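Local coordinates for protein peptidoglycan-binding domain 1 (Burkholderia, PDB 5NM7) that probably binds bacterial peptidoglycan and cleaves its glycan strands, as a modular phage endolysin with a lysozyme-like catalytic domain, at residues S102-V114 / D201-A213. Sequence-based numbering, arbitrary orientation.
With GLY (glycine), chain E.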
ATOM      1  N   SER A 102      -2.848  -1.416  -1.430  1.00 16.67           N
ATOM      2  CA  SER A 102      -1.920  -0.657  -0.604  1.00 17.68           C
ATOM      3  C   SER A 102      -2.569  -0.327   0.740  1.00 18.18           C
ATOM      4  O   SER A 102      -3.755  -0.058   0.818  1.00 18.93           O
ATOM      5  CB  SER A 102      -1.559   0.655  -1.288  1.00 19.11           C
ATOM      6  OG  SER A 102      -0.638   1.370  -0.465  1.00 19.71           O
ATOM      7  N   LYS A 103      -1.751  -0.284   1.793  1.00 18.15           N
ATOM      8  CA  LYS A 103      -2.179   0.306   3.051  1.00 21.34           C
ATOM      9  C   LYS A 103      -2.403   1.812   2.934  1.00 20.73           C
ATOM     10  O   LYS A 103      -3.028   2.414   3.832  1.00 24.13           O
ATOM     11  CB  LYS A 103      -1.122   0.077   4.130  1.00 23.12           C
ATOM     12  CG  LYS A 103      -0.932  -1.376   4.505  1.00 29.20           C
ATOM     13  CD  LYS A 103      -2.099  -1.869   5.351  1.00 36.72           C
ATOM     14  CE  LYS A 103      -1.958  -3.325   5.789  1.00 41.15           C
ATOM     15  NZ  LYS A 103      -2.282  -4.286   4.695  1.00 43.71           N
ATOM     16  N   GLY A 104      -1.897   2.425   1.878  1.00 18.66           N
ATOM     17  CA  GLY A 104      -2.019   3.862   1.647  1.00 22.78           C
ATOM     18  C   GLY A 104      -0.731   4.503   2.109  1.00 20.65           C
ATOM     19  O   GLY A 104       0.244   4.592   1.336  1.00 21.68           O
ATOM     20  N   ALA A 105      -0.702   4.917   3.379  1.00 19.99           N
ATOM     21  CA  ALA A 105       0.561   5.336   3.964  1.00 18.60           C
ATOM     22  C   ALA A 105       1.504   4.121   4.155  1.00 15.37           C
ATOM     23  O   ALA A 105       1.164   3.199   4.861  1.00 16.70           O
ATOM     24  CB  ALA A 105       0.331   6.013   5.310  1.00 20.32           C
ATOM     25  N   GLY A 106       2.673   4.194   3.550  1.00 16.42           N
ATOM     26  CA  GLY A 106       3.717   3.190   3.733  1.00 16.18           C
ATOM     27  C   GLY A 106       4.563   3.421   4.981  1.00 17.77           C
ATOM     28  O   GLY A 106       5.365   2.559   5.358  1.00 17.32           O
ATOM     29  N   PHE A 107       4.397   4.596   5.592  1.00 17.38           N
ATOM     30  CA  PHE A 107       5.143   4.965   6.792  1.00 18.60           C
ATOM     31  C   PHE A 107       4.215   5.368   7.919  1.00 19.03           C
ATOM     32  O   PHE A 107       3.128   5.931   7.700  1.00 19.72           O
ATOM     33  CB  PHE A 107       6.076   6.142   6.507  1.00 18.86           C
ATOM     34  CG  PHE A 107       7.115   5.840   5.494  1.00 19.25           C
ATOM     35  CD1 PHE A 107       6.902   6.138   4.141  1.00 19.32           C
ATOM     36  CD2 PHE A 107       8.277   5.186   5.864  1.00 18.89           C
ATOM     37  CE1 PHE A 107       7.857   5.837   3.188  1.00 20.55           C
ATOM     38  CE2 PHE A 107       9.236   4.900   4.907  1.00 19.65           C
ATOM     39  CZ  PHE A 107       9.018   5.212   3.570  1.00 20.08           C
ATOM     40  N   LEU A 108       4.647   5.037   9.134  1.00 19.53           N
ATOM     41  CA  LEU A 108       4.005   5.472  10.341  1.00 20.87           C
ATOM     42  C   LEU A 108       4.220   6.971  10.485  1.00 22.20           C
ATOM     43  O   LEU A 108       5.133   7.527   9.918  1.00 20.80           O
ATOM     44  CB  LEU A 108       4.638   4.802  11.546  1.00 21.99           C
ATOM     45  CG  LEU A 108       4.558   3.275  11.603  1.00 21.03           C
ATOM     46  CD1 LEU A 108       5.427   2.743  12.741  1.00 23.53           C
ATOM     47  CD2 LEU A 108       3.123   2.829  11.751  1.00 22.24           C
ATOM     48  N   PRO A 109       3.405   7.612  11.317  1.00 24.59           N
ATOM     49  CA  PRO A 109       3.656   9.042  11.581  1.00 27.38           C
ATOM     50  C   PRO A 109       5.082   9.348  12.070  1.00 26.48           C
ATOM     51  O   PRO A 109       5.643  10.383  11.699  1.00 27.59           O
ATOM     52  CB  PRO A 109       2.612   9.382  12.632  1.00 26.51           C
ATOM     53  CG  PRO A 109       1.515   8.405  12.412  1.00 26.36           C
ATOM     54  CD  PRO A 109       2.197   7.127  11.996  1.00 26.02           C
ATOM     55  N   ASP A 110       5.708   8.420  12.805  1.00 25.69           N
ATOM     56  CA  ASP A 110       7.076   8.611  13.282  1.00 24.28           C
ATOM     57  C   ASP A 110       8.162   8.489  12.210  1.00 24.47           C
ATOM     58  O   ASP A 110       9.333   8.734  12.484  1.00 23.11           O
ATOM     59  CB  ASP A 110       7.390   7.716  14.540  1.00 23.95           C
ATOM     60  CG  ASP A 110       7.445   6.225  14.253  1.00 23.60           C
ATOM     61  OD1 ASP A 110       6.951   5.436  15.102  1.00 24.59           O
ATOM     62  OD2 ASP A 110       7.972   5.831  13.178  1.00 24.17           O
ATOM     63  N   GLY A 111       7.785   8.014  11.005  1.00 22.48           N
ATOM     64  CA  GLY A 111       8.655   8.033   9.856  1.00 20.87           C
ATOM     65  C   GLY A 111       9.188   6.653   9.471  1.00 22.42           C
ATOM     66  O   GLY A 111       9.815   6.520   8.446  1.00 23.08           O
ATOM     67  N   ARG A 112       8.970   5.652  10.328  1.00 19.37           N
ATOM     68  CA  ARG A 112       9.434   4.304  10.041  1.00 19.31           C
ATOM     69  C   ARG A 112       8.407   3.641   9.157  1.00 19.06           C
ATOM     70  O   ARG A 112       7.227   3.951   9.223  1.00 19.20           O
ATOM     71  CB  ARG A 112       9.599   3.512  11.319  1.00 19.71           C
ATOM     72  CG  ARG A 112      10.692   4.125  12.210  1.00 21.05           C
ATOM     73  CD  ARG A 112      10.806   3.400  13.509  1.00 21.03           C
ATOM     74  NE  ARG A 112       9.630   3.588  14.357  1.00 21.32           N
ATOM     75  CZ  ARG A 112       9.469   3.055  15.575  1.00 21.94           C
ATOM     76  NH1 ARG A 112      10.427   2.320  16.133  1.00 23.07           N
ATOM     77  NH2 ARG A 112       8.356   3.270  16.259  1.00 21.89           N
ATOM     78  N   PRO A 113       8.843   2.658   8.367  1.00 18.85           N
ATOM     79  CA  PRO A 113       7.831   1.949   7.563  1.00 19.29           C
ATOM     80  C   PRO A 113       6.777   1.208   8.391  1.00 17.80           C
ATOM     81  O   PRO A 113       7.040   0.726   9.497  1.00 18.26           O
ATOM     82  CB  PRO A 113       8.667   0.978   6.711  1.00 19.99           C
ATOM     83  CG  PRO A 113      10.059   1.039   7.216  1.00 19.70           C
ATOM     84  CD  PRO A 113      10.216   2.174   8.165  1.00 20.03           C
ATOM     85  N   VAL A 114       5.578   1.071   7.831  1.00 17.76           N
ATOM     86  CA  VAL A 114       4.527   0.267   8.429  1.00 18.23           C
ATOM     87  C   VAL A 114       4.956  -1.200   8.376  1.00 18.17           C
ATOM     88  O   VAL A 114       5.473  -1.647   7.355  1.00 19.05           O
ATOM     89  CB  VAL A 114       3.180   0.496   7.710  1.00 21.14           C
ATOM     90  CG1 VAL A 114       2.111  -0.401   8.298  1.00 24.92           C
ATOM     91  CG2 VAL A 114       2.762   1.959   7.866  1.00 21.72           C
ATOM     92  N   ASP A 201      16.425  -1.524   4.458  1.00 20.05           N
ATOM     93  CA  ASP A 201      16.890  -0.176   4.176  1.00 21.26           C
ATOM     94  C   ASP A 201      16.115   0.465   3.038  1.00 19.98           C
ATOM     95  O   ASP A 201      15.773   1.628   3.107  1.00 20.30           O
ATOM     96  CB  ASP A 201      18.387  -0.142   3.846  1.00 23.27           C
ATOM     97  CG  ASP A 201      19.286  -0.429   5.059  1.00 27.60           C
ATOM     98  OD1 ASP A 201      18.873  -0.264   6.212  1.00 28.04           O
ATOM     99  OD2 ASP A 201      20.456  -0.774   4.839  1.00 29.70           O
ATOM    100  N   ALA A 202      15.825  -0.309   1.985  1.00 19.05           N
ATOM    101  CA  ALA A 202      15.047   0.225   0.869  1.00 19.39           C
ATOM    102  C   ALA A 202      13.626   0.577   1.333  1.00 19.78           C
ATOM    103  O   ALA A 202      13.053   1.627   0.952  1.00 19.30           O
ATOM    104  CB  ALA A 202      15.000  -0.763  -0.274  1.00 20.30           C
ATOM    105  N   MET A 203      13.043  -0.300   2.139  1.00 19.25           N
ATOM    106  CA  MET A 203      11.680  -0.072   2.627  1.00 19.50           C
ATOM    107  C   MET A 203      11.614   1.226   3.440  1.00 19.25           C
ATOM    108  O   MET A 203      10.593   1.869   3.507  1.00 19.20           O
ATOM    109  CB  MET A 203      11.172  -1.221   3.472  1.00 19.19           C
ATOM    110  CG  MET A 203      11.110  -2.591   2.796  1.00 19.94           C
ATOM    111  SD  MET A 203      10.015  -2.567   1.350  1.00 19.88           S
ATOM    112  CE  MET A 203      11.149  -2.375   0.038  1.00 20.25           C
ATOM    113  N   LYS A 204      12.712   1.570   4.101  1.00 20.69           N
ATOM    114  CA  LYS A 204      12.773   2.818   4.893  1.00 19.79           C
ATOM    115  C   LYS A 204      12.915   4.106   4.086  1.00 22.03           C
ATOM    116  O   LYS A 204      12.673   5.185   4.635  1.00 21.83           O
ATOM    117  CB  LYS A 204      13.930   2.685   5.884  1.00 19.62           C
ATOM    118  CG  LYS A 204      13.746   1.654   6.960  1.00 21.48           C
ATOM    119  CD  LYS A 204      15.014   1.512   7.807  1.00 23.41           C
ATOM    120  CE  LYS A 204      14.704   0.685   9.040  1.00 25.97           C
ATOM    121  NZ  LYS A 204      15.959   0.388   9.766  1.00 28.92           N
ATOM    122  N   VAL A 205      13.295   4.018   2.811  1.00 20.85           N
ATOM    123  CA  VAL A 205      13.592   5.171   1.989  1.00 22.39           C
ATOM    124  C   VAL A 205      12.326   5.847   1.489  1.00 22.31           C
ATOM    125  O   VAL A 205      12.140   7.057   1.640  1.00 22.20           O
ATOM    126  CB  VAL A 205      14.487   4.787   0.793  1.00 23.78           C
ATOM    127  CG1 VAL A 205      14.615   5.927  -0.224  1.00 22.59           C
ATOM    128  CG2 VAL A 205      15.867   4.375   1.299  1.00 25.68           C
ATOM    129  N   SER A 206      11.421   5.086   0.870  1.00 21.07           N
ATOM    130  CA  SER A 206      10.279   5.726   0.229  1.00 20.19           C
ATOM    131  C   SER A 206       9.205   4.717  -0.123  1.00 17.40           C
ATOM    132  O   SER A 206       9.462   3.503  -0.163  1.00 16.88           O
ATOM    133  CB  SER A 206      10.685   6.406  -1.059  1.00 19.95           C
ATOM    134  OG  SER A 206      11.101   5.450  -2.032  1.00 21.66           O
ATOM    135  N   GLU A 207       8.011   5.247  -0.379  1.00 17.82           N
ATOM    136  CA  GLU A 207       6.910   4.387  -0.844  1.00 18.42           C
ATOM    137  C   GLU A 207       7.220   3.819  -2.226  1.00 19.13           C
ATOM    138  O   GLU A 207       6.794   2.702  -2.550  1.00 18.71           O
ATOM    139  CB  GLU A 207       5.611   5.147  -0.890  1.00 18.01           C
ATOM    140  CG  GLU A 207       5.082   5.400   0.509  1.00 18.49           C
ATOM    141  CD  GLU A 207       3.731   6.093   0.523  1.00 17.85           C
ATOM    142  OE1 GLU A 207       3.243   6.453  -0.572  1.00 19.24           O
ATOM    143  OE2 GLU A 207       3.186   6.264   1.639  1.00 18.60           O
ATOM    144  N   ALA A 208       7.952   4.572  -3.037  1.00 18.66           N
ATOM    145  CA  ALA A 208       8.409   4.051  -4.329  1.00 18.74           C
ATOM    146  C   ALA A 208       9.206   2.749  -4.190  1.00 19.79           C
ATOM    147  O   ALA A 208       9.008   1.818  -4.956  1.00 19.61           O
ATOM    148  CB  ALA A 208       9.206   5.114  -5.075  1.00 20.37           C
ATOM    149  N   GLU A 209      10.106   2.682  -3.193  1.00 18.53           N
ATOM    150  CA  GLU A 209      10.838   1.460  -2.941  1.00 19.79           C
ATOM    151  C   GLU A 209       9.925   0.345  -2.454  1.00 18.20           C
ATOM    152  O   GLU A 209      10.115  -0.811  -2.795  1.00 17.94           O
ATOM    153  CB  GLU A 209      11.979   1.677  -1.940  1.00 22.08           C
ATOM    154  CG  GLU A 209      13.111   2.519  -2.506  1.00 23.96           C
ATOM    155  CD  GLU A 209      13.887   1.801  -3.628  1.00 29.40           C
ATOM    156  OE1 GLU A 209      13.946   0.564  -3.609  1.00 29.15           O
ATOM    157  OE2 GLU A 209      14.469   2.458  -4.524  1.00 36.88           O
ATOM    158  N   GLN A 210       8.919   0.709  -1.674  1.00 15.60           N
ATOM    159  CA  GLN A 210       7.952  -0.256  -1.166  1.00 16.41           C
ATOM    160  C   GLN A 210       7.113  -0.830  -2.306  1.00 15.58           C
ATOM    161  O   GLN A 210       6.837  -2.025  -2.315  1.00 17.23           O
ATOM    162  CB  GLN A 210       7.086   0.417  -0.137  1.00 15.90           C
ATOM    163  CG  GLN A 210       7.891   0.821   1.072  1.00 16.99           C
ATOM    164  CD  GLN A 210       7.062   1.596   2.072  1.00 17.49           C
ATOM    165  OE1 GLN A 210       5.862   1.761   1.905  1.00 15.96           O
ATOM    166  NE2 GLN A 210       7.702   2.029   3.142  1.00 16.67           N
ATOM    167  N   LEU A 211       6.725   0.024  -3.236  1.00 16.43           N
ATOM    168  CA  LEU A 211       6.039  -0.422  -4.477  1.00 15.85           C
ATOM    169  C   LEU A 211       6.966  -1.299  -5.328  1.00 16.95           C
ATOM    170  O   LEU A 211       6.505  -2.268  -5.916  1.00 17.64           O
ATOM    171  CB  LEU A 211       5.577   0.735  -5.321  1.00 16.49           C
ATOM    172  CG  LEU A 211       4.924   0.453  -6.694  1.00 17.42           C
ATOM    173  CD1 LEU A 211       3.668  -0.385  -6.561  1.00 17.21           C
ATOM    174  CD2 LEU A 211       4.629   1.757  -7.387  1.00 18.80           C
ATOM    175  N   GLU A 212       8.254  -0.958  -5.391  1.00 16.08           N
ATOM    176  CA  GLU A 212       9.233  -1.761  -6.156  1.00 16.92           C
ATOM    177  C   GLU A 212       9.277  -3.174  -5.606  1.00 17.67           C
ATOM    178  O   GLU A 212       9.353  -4.123  -6.380  1.00 17.38           O
ATOM    179  CB  GLU A 212      10.623  -1.101  -6.155  1.00 19.99           C
ATOM    180  CG  GLU A 212      11.779  -1.914  -6.763  1.00 21.23           C
ATOM    181  CD  GLU A 212      11.611  -2.263  -8.218  1.00 23.20           C
ATOM    182  OE1 GLU A 212      10.771  -1.692  -8.961  1.00 27.93           O
ATOM    183  OE2 GLU A 212      12.325  -3.190  -8.682  1.00 21.65           O
ATOM    184  N   ALA A 213       9.204  -3.326  -4.271  1.00 16.74           N
ATOM    185  CA  ALA A 213       9.129  -4.635  -3.668  1.00 16.29           C
ATOM    186  C   ALA A 213       7.914  -5.396  -4.123  1.00 15.97           C
ATOM    187  O   ALA A 213       8.007  -6.612  -4.489  1.00 17.09           O
ATOM    188  CB  ALA A 213       9.181  -4.585  -2.166  1.00 17.50           C
TER
HETATM  189  N   GLY E 303       8.842   0.042 -10.038  1.00 33.47           N
HETATM  190  CA  GLY E 303       7.961   0.699  -9.011  1.00 37.15           C
HETATM  191  C   GLY E 303       8.607   1.919  -8.403  1.00 37.57           C
HETATM  192  O   GLY E 303       9.707   2.239  -8.839  1.00 44.30           O
HETATM  193  OXT GLY E 303       8.068   2.621  -7.517  1.00 32.09           O
HETATM  194  O   HOH W   1       0.995   4.904  -1.139  1.00 21.33           O
HETATM  195  O   HOH W   2       3.551   7.248   4.220  1.00 20.81           O
HETATM  196  O   HOH W   3      11.846   5.024   7.244  1.00 24.02           O
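The ring of Phe-107 packs against the break between helices 196-205 and 207-219. CZ of Phe-107 lies 3.6 Å from Ser-206 CA, near the ring plane, and CE2 of Phe-107 is 3.5 Å from Lys-204 O. Ser-206 is the N-cap of helix 207-219, its OG accepting from Glu-209 N. Over one face of the ring sits the amide nitrogen of Gln-210, displaced toward the rim, with amide and ring planes 39° apart. NE2 of Gln-210 donates a nearly straight bond in the carbonyl plane to Met-203 O (2.9 Å) and a longer, bent one to Gly-106 O (3.3 Å), from above the carbonyl plane; Val-114 N reaches Gly-106 O from the opposite face. With OE1 of Gln-210 taken by Ala-180 N, the amide is held at both ends, fixing its flip.

Glu-207 keeps CG beside its backbone N (chi1 -73°) and extends at a slant to Phe-107, bringing CG of Glu-207 3.9 Å from CE1 of Phe-107; its carboxylate is almost parallel to the ring without stacking. OE2 of Glu-207 accepts from Gly-106 N at 2.9 Å in an almost straight bond from above the carboxylate plane, while one water ties OE2 to Phe-107 N and another links OE1 to Gly-104 O. OE1 also accepts from Leu-75 N and forms a salt bridge with NZ of Lys-60, which ties the peptidoglycan-binding region to the N-acetylmuramidase module and would probably stabilise the negative charge.

Pro-113 rests its CG on the aliphatic CG of Lys-204 (3.7 Å).

The contact thus joins the loop between helix 91-101 and strand 115-117 to the helix-helix junction. Trp-178 of strand 176-178 packs against Pro-113 and Met-203, while helix 77-87 packs on Ala-208 and Leu-211, where a glycine is bound.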